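Side-chain contacts in ParA (Salmonella enterica subsp. enterica serovar Newport str. SL317, PDB 3EZF), which probably works as an ATPase in plasmid partition and, with ADP bound, as a DNA-binding regulator of transcription: residues Pro276-Ala280 and Gln281-His285; Glu335-Ala338 and Ser339-Asp343; Arg381-Ala384 and Glu385-Thr388. One frame throughout, in Å; residues are numbered along the deposited sequence.

Contact 1: Pro276-Ala280 and Gln281-His285; sequences PTPPA and QVDFH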
loop_
_atom_site.group_PDB
_atom_site.type_symbol
_atom_site.label_atom_id
_atom_site.label_comp_id
_atom_site.label_asym_id
_atom_site.label_seq_id
_atom_site.Cartn_x
_atom_site.Cartn_y
_atom_site.Cartn_z
ATOM N N PRO A 276 0.658 3.471 -15.501
ATOM C CA PRO A 276 -0.801 3.519 -15.524
ATOM C C PRO A 276 -1.174 4.727 -14.649
ATOM O O PRO A 276 -0.708 4.841 -13.513
ATOM C CB PRO A 276 -1.188 2.182 -14.902
ATOM C CG PRO A 276 -0.099 1.964 -13.908
ATOM C CD PRO A 276 1.143 2.362 -14.660
ATOM N N THR A 277 -1.981 5.643 -15.178
ATOM C CA THR A 277 -2.376 6.827 -14.410
ATOM C C THR A 277 -3.768 6.692 -13.807
ATOM O O THR A 277 -4.730 6.374 -14.504
ATOM C CB THR A 277 -2.345 8.105 -15.274
ATOM O OG1 THR A 277 -1.032 8.280 -15.818
ATOM C CG2 THR A 277 -2.693 9.326 -14.431
ATOM N N PRO A 278 -3.883 6.921 -12.489
ATOM C CA PRO A 278 -5.170 6.823 -11.801
ATOM C C PRO A 278 -6.099 7.965 -12.190
ATOM O O PRO A 278 -5.643 9.071 -12.491
ATOM C CB PRO A 278 -4.781 6.898 -10.326
ATOM C CG PRO A 278 -3.379 6.386 -10.307
ATOM C CD PRO A 278 -2.788 7.049 -11.515
ATOM N N PRO A 279 -7.420 7.706 -12.184
ATOM C CA PRO A 279 -8.466 8.681 -12.526
ATOM C C PRO A 279 -8.668 9.697 -11.396
ATOM O O PRO A 279 -8.834 10.896 -11.639
ATOM C CB PRO A 279 -9.692 7.798 -12.732
ATOM C CG PRO A 279 -9.480 6.717 -11.703
ATOM C CD PRO A 279 -8.009 6.385 -11.897
ATOM N N ALA A 280 -8.643 9.190 -10.163
ATOM C CA ALA A 280 -8.815 9.991 -8.952
ATOM C C ALA A 280 -8.094 11.339 -8.995
ATOM O O ALA A 280 -6.870 11.404 -9.095
ATOM C CB ALA A 280 -8.347 9.191 -7.739
ATOM N N GLN A 281 -8.871 12.412 -8.901
ATOM C CA GLN A 281 -8.334 13.766 -8.938
ATOM C C GLN A 281 -7.072 13.931 -8.084
ATOM O O GLN A 281 -6.153 14.656 -8.464
ATOM C CB GLN A 281 -9.414 14.764 -8.488
ATOM C CG GLN A 281 -9.603 15.957 -9.425
ATOM C CD GLN A 281 -8.971 17.241 -8.903
ATOM O OE1 GLN A 281 -7.779 17.288 -8.590
ATOM N NE2 GLN A 281 -9.775 18.294 -8.815
ATOM N N VAL A 282 -7.020 13.253 -6.941
ATOM C CA VAL A 282 -5.861 13.358 -6.054
ATOM C C VAL A 282 -4.716 12.458 -6.502
ATOM O O VAL A 282 -3.547 12.843 -6.435
ATOM C CB VAL A 282 -6.234 13.006 -4.594
ATOM C CG1 VAL A 282 -4.976 12.864 -3.754
ATOM C CG2 VAL A 282 -7.120 14.100 -4.009
ATOM N N ASP A 283 -5.062 11.258 -6.952
ATOM C CA ASP A 283 -4.073 10.297 -7.418
ATOM C C ASP A 283 -3.398 10.822 -8.681
ATOM O O ASP A 283 -2.266 10.460 -8.997
ATOM C CB ASP A 283 -4.748 8.949 -7.691
ATOM C CG ASP A 283 -5.242 8.270 -6.417
ATOM O OD1 ASP A 283 -5.854 8.960 -5.570
ATOM O OD2 ASP A 283 -5.022 7.047 -6.272
ATOM N N PHE A 284 -4.109 11.681 -9.402
ATOM C CA PHE A 284 -3.589 12.293 -10.621
ATOM C C PHE A 284 -2.423 13.213 -10.236
ATOM O O PHE A 284 -1.419 13.334 -10.947
ATOM C CB PHE A 284 -4.698 13.106 -11.306
ATOM C CG PHE A 284 -4.219 13.943 -12.458
ATOM C CD1 PHE A 284 -3.679 13.344 -13.596
ATOM C CD2 PHE A 284 -4.292 15.332 -12.395
ATOM C CE1 PHE A 284 -3.215 14.117 -14.655
ATOM C CE2 PHE A 284 -3.832 16.122 -13.449
ATOM C CZ PHE A 284 -3.289 15.512 -14.583
ATOM N N HIS A 285 -2.561 13.864 -9.096
ATOM C CA HIS A 285 -1.513 14.746 -8.652
ATOM C C HIS A 285 -0.258 13.933 -8.326
ATOM O O HIS A 285 0.835 14.270 -8.777
ATOM C CB HIS A 285 -1.986 15.530 -7.430
ATOM C CG HIS A 285 -1.073 16.642 -7.042
ATOM N ND1 HIS A 285 0.210 16.427 -6.579
ATOM C CD2 HIS A 285 -1.237 17.987 -7.063
ATOM C CE1 HIS A 285 0.792 17.587 -6.333
ATOM N NE2 HIS A 285 -0.070 18.550 -6.622
#
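Pro278 and Asp283 face each other across the turn that leads from strand 272-277 into helix 281-291. Pro278 CB meets Asp283 CB at 3.3 Å, and Pro278 CG stands 3.9 Å from the same methylene. The two side chains cross at about a right angle, so the aspartate lays its aliphatic base against one corner of the pyrrolidine ring. With CG beside its own backbone N (chi1 -68°), Asp283 swings its carboxylate toward the methyl group of Ala280, where Asp283 OD1 lies 3.3 Å from Ala280 CB. This is packing of an oxygen on a methyl group.

The backbone supplies the firm bond of the turn. Phe284 N donates to Ala280 O at 2.8 Å, with the acceptor's C=O pointing almost straight at the nitrogen (C=O...N 177°) while the N-H is moderately bent (146°). It is an i to i+4 bond of the first turn of the helix. Phe284 CB also passes 3.5 Å from Ala280 O. The phenylalanine ring goes the other way from Asp283: its CG is anti to the backbone N, which sends the ring away from the turn, with its CD1 edge passing the methyl of Thr277. There Thr277 CG2 approaches Phe284 CD1 at 4.2 Å, near the ring plane, a loose apolar touch.

One shell further out, Thr277 OG1 is hydrogen-bonded to Tyr337 OH, and Pro279 O to Ser329 OG. The turn thus links a parallel strand of the P-loop NTPase domain to the helix that follows it. Phe284 packs on Ser329 and Leu332 of helix 324-337 and on Met24 of the second subunit, while Thr277 pairs through its backbone with Phe316 of the neighbouring strand 312-317.

Contact 2: Glu335-Ala338 and Ser339-Asp343; sequences EVYA and SNILD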
loop_
_atom_site.group_PDB
_atom_site.type_symbol
_atom_site.label_atom_id
_atom_site.label_comp_id
_atom_site.label_asym_id
_atom_site.label_seq_id
_atom_site.Cartn_x
_atom_site.Cartn_y
_atom_site.Cartn_z
ATOM N N GLU A 335 -1.584 15.427 -22.188
ATOM C CA GLU A 335 -0.568 16.479 -22.125
ATOM C C GLU A 335 0.819 15.893 -21.898
ATOM O O GLU A 335 1.594 15.712 -22.835
ATOM C CB GLU A 335 -0.865 17.438 -20.979
ATOM C CG GLU A 335 -1.832 18.548 -21.311
ATOM C CD GLU A 335 -3.229 18.055 -21.594
ATOM O OE1 GLU A 335 -3.388 17.251 -22.538
ATOM O OE2 GLU A 335 -4.165 18.475 -20.874
ATOM N N VAL A 336 1.113 15.607 -20.633
ATOM C CA VAL A 336 2.392 15.040 -20.226
ATOM C C VAL A 336 2.876 13.917 -21.145
ATOM O O VAL A 336 3.852 14.078 -21.888
ATOM C CB VAL A 336 2.310 14.515 -18.766
ATOM C CG1 VAL A 336 2.248 15.682 -17.802
ATOM C CG2 VAL A 336 1.080 13.648 -18.587
ATOM N N TYR A 337 2.181 12.787 -21.095
ATOM C CA TYR A 337 2.532 11.630 -21.902
ATOM C C TYR A 337 2.592 11.936 -23.395
ATOM O O TYR A 337 3.134 11.153 -24.172
ATOM C CB TYR A 337 1.527 10.509 -21.649
ATOM C CG TYR A 337 1.421 10.116 -20.202
ATOM C CD1 TYR A 337 0.304 10.450 -19.445
ATOM C CD2 TYR A 337 2.446 9.417 -19.586
ATOM C CE1 TYR A 337 0.216 10.090 -18.109
ATOM C CE2 TYR A 337 2.369 9.053 -18.256
ATOM C CZ TYR A 337 1.257 9.391 -17.520
ATOM O OH TYR A 337 1.208 9.020 -16.198
ATOM N N ALA A 338 2.036 13.078 -23.788
ATOM C CA ALA A 338 2.004 13.491 -25.190
ATOM C C ALA A 338 1.648 12.318 -26.110
ATOM O O ALA A 338 0.586 11.704 -25.965
ATOM C CB ALA A 338 3.344 14.097 -25.593
ATOM N N SER A 339 2.529 12.009 -27.056
ATOM C CA SER A 339 2.286 10.907 -27.981
ATOM C C SER A 339 2.366 9.587 -27.230
ATOM O O SER A 339 1.701 8.615 -27.593
ATOM C CB SER A 339 3.325 10.916 -29.106
ATOM O OG SER A 339 4.632 10.701 -28.597
ATOM N N ASN A 340 3.174 9.568 -26.170
ATOM C CA ASN A 340 3.375 8.368 -25.356
ATOM C C ASN A 340 2.169 7.844 -24.570
ATOM O O ASN A 340 2.253 6.779 -23.961
ATOM C CB ASN A 340 4.558 8.572 -24.400
ATOM C CG ASN A 340 5.903 8.433 -25.097
ATOM O OD1 ASN A 340 6.187 7.406 -25.732
ATOM N ND2 ASN A 340 6.745 9.461 -24.976
ATOM N N ILE A 341 1.061 8.578 -24.578
ATOM C CA ILE A 341 -0.160 8.158 -23.876
ATOM C C ILE A 341 -0.891 7.105 -24.712
ATOM O O ILE A 341 -0.777 7.101 -25.939
ATOM C CB ILE A 341 -1.137 9.352 -23.673
ATOM C CG1 ILE A 341 -2.427 8.891 -22.978
ATOM C CG2 ILE A 341 -1.497 9.960 -25.024
ATOM C CD1 ILE A 341 -2.389 8.923 -21.465
ATOM N N LEU A 342 -1.637 6.218 -24.053
ATOM C CA LEU A 342 -2.394 5.192 -24.764
ATOM C C LEU A 342 -3.575 5.840 -25.489
ATOM O O LEU A 342 -3.816 7.042 -25.351
ATOM C CB LEU A 342 -2.916 4.119 -23.798
ATOM C CG LEU A 342 -2.164 2.781 -23.735
ATOM C CD1 LEU A 342 -2.937 1.798 -22.879
ATOM C CD2 LEU A 342 -1.995 2.209 -25.131
ATOM N N ASP A 343 -4.302 5.040 -26.267
ATOM C CA ASP A 343 -5.459 5.522 -27.017
ATOM C C ASP A 343 -6.686 4.868 -26.424
ATOM O O ASP A 343 -7.806 5.061 -26.893
ATOM C CB ASP A 343 -5.339 5.130 -28.479
ATOM C CG ASP A 343 -3.997 5.474 -29.053
ATOM O OD1 ASP A 343 -3.684 6.683 -29.142
ATOM O OD2 ASP A 343 -3.255 4.529 -29.401
#
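Tyr337 and Ile341 pack against each other where helix 324-337 gives way to the next loop. Their CB atoms meet, Tyr337 CB to Ile341 CB at 3.5 Å, and the side chains then cross at about a right angle. In Ile341, with CG1 anti to the backbone N (chi1 178°), the further turn about chi2 (89°) sets the delta methyl against the tyrosine: Ile341 CD1 lies 3.7 Å from Tyr337 CD1 and 4.2 Å from Tyr337 CG. The methyl reaches the near part of the ring obliquely. On the tyrosine side, CG sits beside the backbone N, and the ring continues away from the loop.

Ala338, between them, does its work through the backbone. It is the first residue to leave helical geometry, and its positive phi (43°) turns the chain so that Ser339 and Asn340 can form a short 3-10 segment and bring Ile341 round to Tyr337. Its carbonyl accepts a weak bond from Ile341 N, Ile341 N to Ala338 O at 3.5 Å, and the position of that oxygen is itself uncertain. Ala338 packs on Arg16 of the second subunit.

The helix end is wedged between several elements. Tyr337 lies on Thr287 and Leu291 of helix 281-291 and on Ile13 of the second subunit, and Ile341 folds back on Ala333 and Arg334 of its own preceding helix. Beyond the turn the chain runs beside strand 312-317, where Asn340 and Leu342 make backbone hydrogen bonds to Gly315, and Asp343 forms a salt bridge to Arg394 of helix 378-400.

Contact 3: Arg381-Ala384 and Glu385-Thr388; sequences RTEA and ERFT. Unlike the reference sequence in segment 381-384: Thr382 (reference Asn).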
loop_
_atom_site.group_PDB
_atom_site.type_symbol
_atom_site.label_atom_id
_atom_site.label_comp_id
_atom_site.label_asym_id
_atom_site.label_seq_id
_atom_site.Cartn_x
_atom_site.Cartn_y
_atom_site.Cartn_z
ATOM N N ARG A 381 -15.695 -6.847 -19.100
ATOM C CA ARG A 381 -14.819 -7.743 -19.843
ATOM C C ARG A 381 -14.492 -7.274 -21.246
ATOM O O ARG A 381 -13.322 -7.241 -21.629
ATOM C CB ARG A 381 -15.429 -9.148 -19.898
ATOM C CG ARG A 381 -14.727 -10.167 -19.006
ATOM C CD ARG A 381 -13.698 -9.503 -18.088
ATOM N NE ARG A 381 -13.407 -10.319 -16.912
ATOM C CZ ARG A 381 -14.309 -10.663 -15.994
ATOM N NH1 ARG A 381 -15.575 -10.266 -16.107
ATOM N NH2 ARG A 381 -13.942 -11.403 -14.957
ATOM N N THR A 382 -15.520 -6.916 -22.010
ATOM C CA THR A 382 -15.325 -6.452 -23.383
ATOM C C THR A 382 -14.445 -5.204 -23.402
ATOM O O THR A 382 -13.698 -4.970 -24.352
ATOM C CB THR A 382 -16.672 -6.104 -24.071
ATOM O OG1 THR A 382 -17.592 -7.190 -23.923
ATOM C CG2 THR A 382 -16.459 -5.854 -25.555
ATOM N N GLU A 383 -14.542 -4.406 -22.342
ATOM C CA GLU A 383 -13.772 -3.172 -22.224
ATOM C C GLU A 383 -12.317 -3.442 -21.837
ATOM O O GLU A 383 -11.405 -2.745 -22.283
ATOM C CB GLU A 383 -14.428 -2.250 -21.184
ATOM C CG GLU A 383 -13.756 -0.893 -21.035
ATOM C CD GLU A 383 -13.831 -0.055 -22.301
ATOM O OE1 GLU A 383 -13.043 0.911 -22.421
ATOM O OE2 GLU A 383 -14.681 -0.353 -23.170
ATOM N N ALA A 384 -12.104 -4.454 -21.006
ATOM C CA ALA A 384 -10.760 -4.802 -20.565
ATOM C C ALA A 384 -9.983 -5.448 -21.702
ATOM O O ALA A 384 -8.818 -5.122 -21.930
ATOM C CB ALA A 384 -10.830 -5.748 -19.376
ATOM N N GLU A 385 -10.636 -6.361 -22.414
ATOM C CA GLU A 385 -10.003 -7.062 -23.521
ATOM C C GLU A 385 -9.374 -6.078 -24.491
ATOM O O GLU A 385 -8.202 -6.196 -24.845
ATOM C CB GLU A 385 -11.024 -7.933 -24.257
ATOM C CG GLU A 385 -11.661 -9.020 -23.393
ATOM C CD GLU A 385 -12.269 -10.153 -24.218
ATOM O OE1 GLU A 385 -12.890 -11.062 -23.617
ATOM O OE2 GLU A 385 -12.122 -10.142 -25.464
ATOM N N ARG A 386 -10.158 -5.098 -24.915
ATOM C CA ARG A 386 -9.665 -4.091 -25.844
ATOM C C ARG A 386 -8.493 -3.311 -25.263
ATOM O O ARG A 386 -7.659 -2.779 -26.001
ATOM C CB ARG A 386 -10.797 -3.141 -26.236
ATOM C CG ARG A 386 -11.721 -2.782 -25.089
ATOM C CD ARG A 386 -13.095 -2.427 -25.613
ATOM N NE ARG A 386 -13.611 -3.483 -26.481
ATOM C CZ ARG A 386 -14.799 -3.455 -27.080
ATOM N NH1 ARG A 386 -15.612 -2.417 -26.905
ATOM N NH2 ARG A 386 -15.171 -4.459 -27.865
ATOM N N PHE A 387 -8.433 -3.246 -23.935
ATOM C CA PHE A 387 -7.345 -2.547 -23.268
ATOM C C PHE A 387 -6.059 -3.342 -23.452
ATOM O O PHE A 387 -5.015 -2.786 -23.800
ATOM C CB PHE A 387 -7.621 -2.407 -21.783
ATOM C CG PHE A 387 -6.428 -1.949 -21.006
ATOM C CD1 PHE A 387 -5.980 -0.637 -21.114
ATOM C CD2 PHE A 387 -5.707 -2.845 -20.220
ATOM C CE1 PHE A 387 -4.833 -0.221 -20.451
ATOM C CE2 PHE A 387 -4.557 -2.441 -19.552
ATOM C CZ PHE A 387 -4.117 -1.129 -19.668
ATOM N N THR A 388 -6.145 -4.647 -23.194
ATOM C CA THR A 388 -5.012 -5.541 -23.356
ATOM C C THR A 388 -4.490 -5.408 -24.789
ATOM O O THR A 388 -3.325 -5.067 -25.011
ATOM C CB THR A 388 -5.434 -6.995 -23.099
ATOM O OG1 THR A 388 -6.028 -7.088 -21.801
ATOM C CG2 THR A 388 -4.235 -7.920 -23.156
#
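Arg386 folds back along the surface of helix 378-400 onto Thr382, one turn earlier. The methyl Thr382 CG2 sits over one face of the guanidinium, offset toward its rim, 3.0 Å from Arg386 NH2. Thr382 O lies over a face of the same group and, although near, is not hydrogen-bonded by Arg386 NE, because the N-H does not point at it. Glu383 comes no closer to a salt bridge than 4.4 Å, between Glu383 OE2 and Arg386 NH1, with the two planar groups 70° apart, so any attraction is probably diffuse. Thr382 OG1 is satisfied by Lys378 O.

The backbone is better paired. Glu385 N donates to Arg381 O at 2.9 Å, almost linearly (171°). Ala384 O is the busiest acceptor: Thr388 N reaches it at 3.0 Å (159°), with weak bonds from Phe387 N and from Thr388 OG1, whose place beside its own backbone N keeps it close to that carbonyl.

Phe387 and Thr388 are the buried residues here: Phe387 meets Phe316 of strand 312-317 edge-to-face and packs on Leu346, and Thr388 rests on Ala135 and Leu136 of helix 129-138.

How the contacts relate
All three contacts are local, joining residues a few positions apart, but they sit at different places: contact 1 at a strand-to-helix turn, contact 2 at the end of a helix, contact 3 inside the early turns of a continuous helix. Each mixes buried and exposed residues. Contacts 1 and 2 lie on the same side of the chain's centre, both touch the second subunit, and a probable hydrogen bond between threonine and tyrosine hydroxyls joins them directly. No other chain of the assembly touches contact 3, which meets contact 2 through Leu342 CD1 and Phe387 CE1 at 3.7 Å. Strand 312-317 borders all three. Proline and aspartate methylenes mark the first, aromatic-aliphatic packing the second, charged surface groups over regular helix bonds the third.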